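Local coordinates for esterase D (Lactobacillus rhamnosus, PDB 3DKR), which probably hydrolyses carboxylic esters as an alpha/beta hydrolase with a catalytic triad, at residues A[42-45]-A[46-49]; A[155-158]-A[159-163]; A[177-180]-A[181-184]. All coordinates share one frame; numbering follows the deposited sequence.

Interaction 1: residues A[42-45]-A[46-49]; sequences ARAL and QRSG
Gln46 OE1 is gripped twice: by NH1 of Arg43, at 2.8 Å from that oxygen, and by a water that donates to it and also to the carbonyl O of Arg43. The contact covers the C-terminal turns of helix 39-47, the crossover helix between strands 23-28 and 51-54, and the residues that end it in a Schellman motif. The guanidinium of Arg43 meets OE1 edge-on: the oxygen lies in its plane, and the N-H points in the carbonyl plane at a lone pair with a bond angle of 160° at the hydrogen. Gln46 reaches it with an extended chain whose CG stands anti to the backbone N (chi1 -175°), whereas Arg43 bends at chi2 and runs alongside, its CD 3.4 Å from Gln46 OE1. A leucine in place of Gln46 would probably leave Arg43 NH1 without this acceptor and free its guanidinium to turn, the bridging water losing one of its anchors. Arg47 lays one guanidinium face over the backbone of Ala44, CZ of Arg47 standing 3.7 Å from Ala44 CA. The buried flank is formed by Ala42 and Leu45, which pack on Val52, while Leu45 also meets Ile242 and Met245 of helix 234-246. The helix stops where Ser48 N bonds Ala44 O at 3.3 Å and makes a weak bond to Leu45 O. Gly49 takes positive phi (87°) as the C-prime residue, its N bonded to Gln46 O at 2.9 Å. A second water clasps this end, donating to Ala44 O at 2.7 Å and hydrogen-bonded to Ser48 OG.

Interaction 2: residues A[155-158]-A[159-163]; sequences STQI and LAYLP
Ile158 and Leu162, one turn apart in the first turns of helix 155-178, make the close-packed side of this contact. Their side chains lie side by side and point the same way, with Ile158 CG2 3.8 Å from Leu162 CD2. Leu162 sets its CG anti to the backbone N (chi1 180°), which brings its CD2 alongside the methyl CG2 of Ile158. Behind this pair, in the backbone, Ile158 O takes two bonds: Leu162 N comes at 2.7 Å, almost in line with the C=O, while Tyr161 N sits well above the carbonyl plane at 3.1 Å from the same oxygen.

The other side is looser and largely solvent-exposed. Gln157, bent at chi2, brings NE2 to the ring edge of Tyr161, 3.8 Å from CE2 and near the ring plane, the amide turned 78° from the ring. Ala160 N has weak bonds to both Thr156 O and Gln157 O. At the start of the helix, Ser155 OG is hydrogen-bonded to Asp153. Pro163 has no N-H to offer the preceding turn, and the helix kinks there.

Both faces have neighbours: Ile158 and Leu162 pack on Phe138 of helix 134-149, with Ile158 also reaching Leu139 and Ala142, while Tyr161 rests on Leu69 and Thr70 of helix 66-71 and Gln157 touches Leu66.

Interaction 3: residues A[177-180]-A[181-184]; sequences AADL and NLVK
Where helix 155-178 ends and the chain turns toward strand 187-192, a short 3-10 turn carries the contact between Asp179 and Leu182. Leu182 N bonds Asp179 O at 2.8 Å with the donor well above the carbonyl plane, and their side chains run alongside, pointing the same way. CD1 of Leu182 lies 3.9 Å from the carboxylate carbon CG of Asp179, an apolar methyl beside a charged group. A water joins the next pair: it donates to Asp179 OD1 at 2.6 Å and accepts from Asn181 ND2 at 2.9 Å. Asn181 holds CG between its backbone N and carbonyl carbon (chi1 67°), which turns the amide back toward the helix end, ND2 3.1 Å from Ala178 O.

This turn forms part of the connection that leads into strand 187-192, the parallel strand next to the edge strand 216-221 of the alpha/beta hydrolase sheet. On its buried side Leu180 packs on Met108 of helix 101-113 and on Leu206 and Ala209 of helix 202-209. Val183 leans on Leu210, and Asn181 O is hydrogen-bonded by Asn212. Leu180 O receives Val183 N at 3.1 Å, with a straight N-H (166°) but from above the carbonyl plane. A second water donates to Leu180 O and to Val183 O, 2.8 Å from each oxygen, bridging the two carbonyls as the chain leaves the turn.

In the fold
From the N terminus the three contacts follow in series; none nests in or crosses another, and each joins adjoining residues without closing a long loop. Interaction 1 ends helix 39-47 within the crossover from strand 23-28 to strand 51-54 and ties it to helix 234-246 near the C terminus. Interaction 2 lies on the opposite side of the chain's centre from interaction 1, the centres of the two contacts about 39 Å apart. It joins the start of helix 155-178 to helices 134-149 and 66-71. Interaction 3 sits at the other end of that helix, its centre about 33 Å from that of interaction 2, linking it to helices 101-113 and 202-209 before strand 187-192.

Interaction 1: residues A[42-45]-A[46-49]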
ATOM      1  N   ALA A  42      11.892  -1.213  -2.983  1.00 14.35           N
ATOM      2  CA  ALA A  42      12.633   0.043  -2.966  1.00 14.36           C
ATOM      3  C   ALA A  42      14.059  -0.148  -3.517  1.00 14.55           C
ATOM      4  O   ALA A  42      14.560   0.651  -4.310  1.00 15.36           O
ATOM      5  CB  ALA A  42      12.642   0.622  -1.561  1.00 14.33           C
ATOM      6  N   ARG A  43      14.710  -1.228  -3.099  1.00 14.68           N
ATOM      7  CA  ARG A  43      16.066  -1.515  -3.545  1.00 14.99           C
ATOM      8  C   ARG A  43      16.107  -1.904  -5.021  1.00 15.13           C
ATOM      9  O   ARG A  43      17.014  -1.483  -5.741  1.00 15.71           O
ATOM     10  CB  ARG A  43      16.696  -2.597  -2.666  1.00 15.52           C
ATOM     11  CG  ARG A  43      17.021  -2.106  -1.287  1.00 15.25           C
ATOM     12  CD  ARG A  43      18.175  -1.107  -1.295  1.00 16.58           C
ATOM     13  NE  ARG A  43      18.862  -1.093  -0.018  1.00 15.68           N
ATOM     14  CZ  ARG A  43      19.928  -0.357   0.273  1.00 16.85           C
ATOM     15  NH1 ARG A  43      20.448   0.500  -0.612  1.00 16.08           N
ATOM     16  NH2 ARG A  43      20.480  -0.468   1.479  1.00 15.01           N
ATOM     17  N   ALA A  44      15.135  -2.687  -5.486  1.00 15.22           N
ATOM     18  CA  ALA A  44      15.040  -3.008  -6.914  1.00 15.56           C
ATOM     19  C   ALA A  44      14.895  -1.724  -7.731  1.00 15.62           C
ATOM     20  O   ALA A  44      15.542  -1.534  -8.755  1.00 16.13           O
ATOM     21  CB  ALA A  44      13.883  -3.949  -7.184  1.00 16.33           C
ATOM     22  N   LEU A  45      14.061  -0.813  -7.256  1.00 15.18           N
ATOM     23  CA  LEU A  45      13.876   0.453  -7.959  1.00 15.57           C
ATOM     24  C   LEU A  45      15.160   1.261  -7.937  1.00 15.77           C
ATOM     25  O   LEU A  45      15.546   1.841  -8.951  1.00 16.39           O
ATOM     26  CB  LEU A  45      12.721   1.241  -7.366  1.00 16.32           C
ATOM     27  CG  LEU A  45      11.365   0.569  -7.523  1.00 15.73           C
ATOM     28  CD1 LEU A  45      10.300   1.359  -6.786  1.00 17.28           C
ATOM     29  CD2 LEU A  45      10.985   0.484  -9.002  1.00 18.92           C
ATOM     30  N   GLN A  46      15.852   1.261  -6.805  1.00 15.36           N
ATOM     31  CA  GLN A  46      17.133   1.953  -6.700  1.00 15.88           C
ATOM     32  C   GLN A  46      18.157   1.403  -7.705  1.00 16.37           C
ATOM     33  O   GLN A  46      18.885   2.182  -8.343  1.00 17.02           O
ATOM     34  CB  GLN A  46      17.685   1.830  -5.288  1.00 16.28           C
ATOM     35  CG  GLN A  46      18.961   2.627  -5.062  1.00 15.84           C
ATOM     36  CD  GLN A  46      19.504   2.458  -3.669  1.00 17.09           C
ATOM     37  OE1 GLN A  46      19.626   1.329  -3.189  1.00 17.52           O
ATOM     38  NE2 GLN A  46      19.863   3.562  -3.022  1.00 17.70           N
ATOM     39  N   ARG A  47      18.212   0.081  -7.858  1.00 16.68           N
ATOM     40  CA  ARG A  47      19.173  -0.528  -8.800  1.00 17.13           C
ATOM     41  C   ARG A  47      18.880  -0.096 -10.230  1.00 17.86           C
ATOM     42  O   ARG A  47      19.781  -0.096 -11.076  1.00 18.70           O
ATOM     43  CB  ARG A  47      19.201  -2.050  -8.718  1.00 17.58           C
ATOM     44  CG  ARG A  47      19.637  -2.600  -7.376  1.00 18.06           C
ATOM     45  CD  ARG A  47      19.973  -4.082  -7.486  1.00 19.26           C
ATOM     46  NE  ARG A  47      18.814  -4.914  -7.811  1.00 20.11           N
ATOM     47  CZ  ARG A  47      17.910  -5.333  -6.922  1.00 20.54           C
ATOM     48  NH1 ARG A  47      18.005  -4.992  -5.636  1.00 18.76           N
ATOM     49  NH2 ARG A  47      16.897  -6.091  -7.331  1.00 22.64           N
ATOM     50  N   SER A  48      17.624   0.257 -10.519  1.00 17.27           N
ATOM     51  CA  SER A  48      17.260   0.732 -11.871  1.00 17.45           C
ATOM     52  C   SER A  48      17.266   2.265 -11.963  1.00 17.47           C
ATOM     53  O   SER A  48      16.800   2.836 -12.971  1.00 18.66           O
ATOM     54  CB  SER A  48      15.904   0.163 -12.305  1.00 18.18           C
ATOM     55  OG  SER A  48      16.016  -1.197 -12.721  1.00 20.12           O
ATOM     56  N   GLY A  49      17.778   2.923 -10.921  1.00 16.69           N
ATOM     57  CA  GLY A  49      18.032   4.356 -10.935  1.00 16.55           C
ATOM     58  C   GLY A  49      16.869   5.246 -10.530  1.00 16.80           C
ATOM     59  O   GLY A  49      16.886   6.450 -10.775  1.00 17.30           O
TER
HETATM   60  O   HOH W   1      19.791  -0.879  -4.535  1.00 33.00           O
HETATM   61  O   HOH W   2      16.198  -3.195 -10.806  1.00 21.19           O

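Interaction 2: residues A[155-158]-A[159-163]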
ATOM      1  N   SER A 155      -5.557  -9.269  23.243  1.00 30.57           N
ATOM      2  CA  SER A 155      -6.683  -9.650  22.400  1.00 30.24           C
ATOM      3  C   SER A 155      -7.984  -8.932  22.786  1.00 30.06           C
ATOM      4  O   SER A 155      -8.758  -8.550  21.914  1.00 30.06           O
ATOM      5  CB  SER A 155      -6.869 -11.170  22.406  1.00 30.25           C
ATOM      6  OG  SER A 155      -6.981 -11.667  23.725  1.00 29.29           O
ATOM      7  N   THR A 156      -8.223  -8.721  24.078  1.00 29.83           N
ATOM      8  CA  THR A 156      -9.478  -8.116  24.520  1.00 29.30           C
ATOM      9  C   THR A 156      -9.607  -6.655  24.080  1.00 29.36           C
ATOM     10  O   THR A 156     -10.649  -6.245  23.570  1.00 28.69           O
ATOM     11  CB  THR A 156      -9.656  -8.235  26.054  1.00 29.90           C
ATOM     12  OG1 THR A 156      -9.490  -9.605  26.443  1.00 29.78           O
ATOM     13  CG2 THR A 156     -11.037  -7.754  26.485  1.00 29.02           C
ATOM     14  N   GLN A 157      -8.552  -5.873  24.268  1.00 28.93           N
ATOM     15  CA  GLN A 157      -8.550  -4.487  23.800  1.00 29.37           C
ATOM     16  C   GLN A 157      -8.578  -4.441  22.267  1.00 28.25           C
ATOM     17  O   GLN A 157      -9.247  -3.589  21.678  1.00 28.63           O
ATOM     18  CB  GLN A 157      -7.340  -3.713  24.357  1.00 30.07           C
ATOM     19  CG  GLN A 157      -7.528  -3.199  25.792  1.00 33.36           C
ATOM     20  CD  GLN A 157      -8.221  -1.827  25.865  1.00 36.71           C
ATOM     21  OE1 GLN A 157      -9.434  -1.735  26.077  1.00 40.33           O
ATOM     22  NE2 GLN A 157      -7.447  -0.763  25.681  1.00 39.39           N
ATOM     23  N   ILE A 158      -7.876  -5.369  21.625  1.00 27.60           N
ATOM     24  CA  ILE A 158      -7.887  -5.431  20.159  1.00 26.89           C
ATOM     25  C   ILE A 158      -9.330  -5.557  19.644  1.00 26.66           C
ATOM     26  O   ILE A 158      -9.754  -4.791  18.768  1.00 26.72           O
ATOM     27  CB  ILE A 158      -7.015  -6.575  19.628  1.00 27.09           C
ATOM     28  CG1 ILE A 158      -5.539  -6.239  19.850  1.00 27.43           C
ATOM     29  CG2 ILE A 158      -7.307  -6.833  18.136  1.00 27.33           C
ATOM     30  CD1 ILE A 158      -4.609  -7.365  19.490  1.00 27.30           C
ATOM     31  N   LEU A 159     -10.102  -6.479  20.220  1.00 25.61           N
ATOM     32  CA  LEU A 159     -11.496  -6.687  19.789  1.00 24.99           C
ATOM     33  C   LEU A 159     -12.383  -5.469  20.039  1.00 24.22           C
ATOM     34  O   LEU A 159     -13.391  -5.274  19.345  1.00 24.26           O
ATOM     35  CB  LEU A 159     -12.104  -7.922  20.458  1.00 25.01           C
ATOM     36  CG  LEU A 159     -11.518  -9.282  20.074  1.00 25.62           C
ATOM     37  CD1 LEU A 159     -12.333 -10.396  20.720  1.00 27.31           C
ATOM     38  CD2 LEU A 159     -11.444  -9.475  18.558  1.00 27.04           C
ATOM     39  N   ALA A 160     -12.013  -4.654  21.020  1.00 23.86           N
ATOM     40  CA  ALA A 160     -12.743  -3.429  21.341  1.00 23.64           C
ATOM     41  C   ALA A 160     -12.567  -2.341  20.289  1.00 24.02           C
ATOM     42  O   ALA A 160     -13.477  -1.549  20.068  1.00 23.58           O
ATOM     43  CB  ALA A 160     -12.301  -2.900  22.688  1.00 24.22           C
ATOM     44  N   TYR A 161     -11.388  -2.291  19.668  1.00 24.06           N
ATOM     45  CA  TYR A 161     -11.053  -1.217  18.720  1.00 24.24           C
ATOM     46  C   TYR A 161     -11.026  -1.669  17.252  1.00 22.74           C
ATOM     47  O   TYR A 161     -11.298  -0.861  16.347  1.00 21.54           O
ATOM     48  CB  TYR A 161      -9.659  -0.670  19.012  1.00 25.76           C
ATOM     49  CG  TYR A 161      -9.495   0.292  20.168  1.00 28.82           C
ATOM     50  CD1 TYR A 161      -9.867   1.633  20.047  1.00 31.03           C
ATOM     51  CD2 TYR A 161      -8.866  -0.112  21.339  1.00 31.05           C
ATOM     52  CE1 TYR A 161      -9.671   2.537  21.103  1.00 31.73           C
ATOM     53  CE2 TYR A 161      -8.660   0.779  22.393  1.00 30.65           C
ATOM     54  CZ  TYR A 161      -9.065   2.098  22.265  1.00 30.71           C
ATOM     55  OH  TYR A 161      -8.854   2.972  23.315  1.00 32.00           O
ATOM     56  N   LEU A 162     -10.655  -2.924  17.011  1.00 21.31           N
ATOM     57  CA  LEU A 162     -10.335  -3.367  15.636  1.00 20.71           C
ATOM     58  C   LEU A 162     -11.534  -3.316  14.682  1.00 20.49           C
ATOM     59  O   LEU A 162     -11.415  -2.822  13.554  1.00 20.12           O
ATOM     60  CB  LEU A 162      -9.686  -4.753  15.646  1.00 20.53           C
ATOM     61  CG  LEU A 162      -9.296  -5.374  14.298  1.00 21.15           C
ATOM     62  CD1 LEU A 162      -8.430  -4.405  13.486  1.00 20.75           C
ATOM     63  CD2 LEU A 162      -8.580  -6.687  14.550  1.00 21.16           C
ATOM     64  N   PRO A 163     -12.713  -3.811  15.109  1.00 20.14           N
ATOM     65  CA  PRO A 163     -13.859  -3.712  14.201  1.00 19.90           C
ATOM     66  C   PRO A 163     -14.151  -2.280  13.761  1.00 19.12           C
ATOM     67  O   PRO A 163     -14.475  -2.037  12.591  1.00 19.14           O
ATOM     68  CB  PRO A 163     -15.014  -4.293  15.032  1.00 20.58           C
ATOM     69  CG  PRO A 163     -14.351  -5.207  15.973  1.00 20.99           C
ATOM     70  CD  PRO A 163     -13.088  -4.493  16.363  1.00 20.45           C
TER

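Interaction 3: residues A[177-180]-A[181-184]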
ATOM      1  N   ALA A 177     -13.429   4.157  -4.049  1.00 16.35           N
ATOM      2  CA  ALA A 177     -13.941   3.310  -5.116  1.00 16.70           C
ATOM      3  C   ALA A 177     -14.947   4.064  -5.982  1.00 16.83           C
ATOM      4  O   ALA A 177     -14.929   3.925  -7.201  1.00 16.85           O
ATOM      5  CB  ALA A 177     -14.559   2.049  -4.570  1.00 16.93           C
ATOM      6  N   ALA A 178     -15.801   4.869  -5.345  1.00 17.04           N
ATOM      7  CA  ALA A 178     -16.840   5.638  -6.064  1.00 17.90           C
ATOM      8  C   ALA A 178     -16.241   6.700  -6.988  1.00 18.64           C
ATOM      9  O   ALA A 178     -16.915   7.165  -7.915  1.00 19.73           O
ATOM     10  CB  ALA A 178     -17.792   6.275  -5.084  1.00 18.67           C
ATOM     11  N   ASP A 179     -14.995   7.083  -6.728  1.00 17.96           N
ATOM     12  CA  ASP A 179     -14.297   8.102  -7.519  1.00 18.00           C
ATOM     13  C   ASP A 179     -13.309   7.527  -8.536  1.00 17.85           C
ATOM     14  O   ASP A 179     -12.544   8.277  -9.129  1.00 17.62           O
ATOM     15  CB  ASP A 179     -13.530   9.058  -6.595  1.00 18.16           C
ATOM     16  CG  ASP A 179     -14.401  10.139  -5.998  1.00 21.44           C
ATOM     17  OD1 ASP A 179     -15.510  10.417  -6.535  1.00 24.57           O
ATOM     18  OD2 ASP A 179     -13.975  10.736  -4.989  1.00 22.81           O
ATOM     19  N   LEU A 180     -13.293   6.211  -8.733  1.00 18.00           N
ATOM     20  CA  LEU A 180     -12.325   5.599  -9.661  1.00 17.77           C
ATOM     21  C   LEU A 180     -12.483   6.121 -11.102  1.00 18.47           C
ATOM     22  O   LEU A 180     -11.516   6.130 -11.873  1.00 18.22           O
ATOM     23  CB  LEU A 180     -12.412   4.087  -9.628  1.00 17.99           C
ATOM     24  CG  LEU A 180     -11.827   3.433  -8.370  1.00 16.66           C
ATOM     25  CD1 LEU A 180     -12.265   1.983  -8.335  1.00 16.44           C
ATOM     26  CD2 LEU A 180     -10.295   3.554  -8.324  1.00 18.10           C
ATOM     27  N   ASN A 181     -13.685   6.578 -11.441  1.00 18.68           N
ATOM     28  CA  ASN A 181     -13.916   7.226 -12.738  1.00 19.88           C
ATOM     29  C   ASN A 181     -13.032   8.442 -12.956  1.00 20.31           C
ATOM     30  O   ASN A 181     -12.818   8.864 -14.107  1.00 21.34           O
ATOM     31  CB  ASN A 181     -15.396   7.622 -12.903  1.00 19.89           C
ATOM     32  CG  ASN A 181     -15.825   8.699 -11.945  1.00 21.28           C
ATOM     33  OD1 ASN A 181     -15.794   9.885 -12.275  1.00 24.82           O
ATOM     34  ND2 ASN A 181     -16.241   8.299 -10.737  1.00 21.02           N
ATOM     35  N   LEU A 182     -12.539   9.034 -11.872  1.00 20.18           N
ATOM     36  CA  LEU A 182     -11.693  10.224 -11.976  1.00 20.21           C
ATOM     37  C   LEU A 182     -10.275   9.914 -12.453  1.00 20.08           C
ATOM     38  O   LEU A 182      -9.546  10.832 -12.874  1.00 21.19           O
ATOM     39  CB  LEU A 182     -11.633  10.964 -10.647  1.00 21.11           C
ATOM     40  CG  LEU A 182     -12.936  11.558 -10.117  1.00 21.08           C
ATOM     41  CD1 LEU A 182     -12.678  12.273  -8.808  1.00 22.31           C
ATOM     42  CD2 LEU A 182     -13.561  12.516 -11.161  1.00 24.14           C
ATOM     43  N   VAL A 183      -9.860   8.650 -12.398  1.00 19.09           N
ATOM     44  CA  VAL A 183      -8.474   8.314 -12.725  1.00 18.89           C
ATOM     45  C   VAL A 183      -8.236   8.350 -14.231  1.00 18.56           C
ATOM     46  O   VAL A 183      -8.851   7.598 -14.978  1.00 19.25           O
ATOM     47  CB  VAL A 183      -8.069   6.923 -12.224  1.00 18.18           C
ATOM     48  CG1 VAL A 183      -6.608   6.623 -12.593  1.00 20.05           C
ATOM     49  CG2 VAL A 183      -8.256   6.835 -10.710  1.00 19.17           C
ATOM     50  N   LYS A 184      -7.336   9.233 -14.662  1.00 18.97           N
ATOM     51  CA  LYS A 184      -6.946   9.305 -16.069  1.00 19.34           C
ATOM     52  C   LYS A 184      -5.586   8.654 -16.354  1.00 18.67           C
ATOM     53  O   LYS A 184      -5.281   8.299 -17.504  1.00 18.44           O
ATOM     54  CB  LYS A 184      -6.894  10.764 -16.514  1.00 20.83           C
ATOM     55  CG  LYS A 184      -8.198  11.545 -16.391  1.00 22.84           C
ATOM     56  CD  LYS A 184      -9.419  10.835 -16.940  1.00 27.44           C
ATOM     57  CE  LYS A 184     -10.701  11.636 -16.666  1.00 28.15           C
ATOM     58  NZ  LYS A 184     -11.763  10.801 -15.991  1.00 31.95           N
TER
HETATM   59  O   HOH W   3     -16.916  10.326  -8.752  1.00 28.23           O
HETATM   60  O   HOH W   4     -10.882   5.674 -14.596  1.00 17.94           O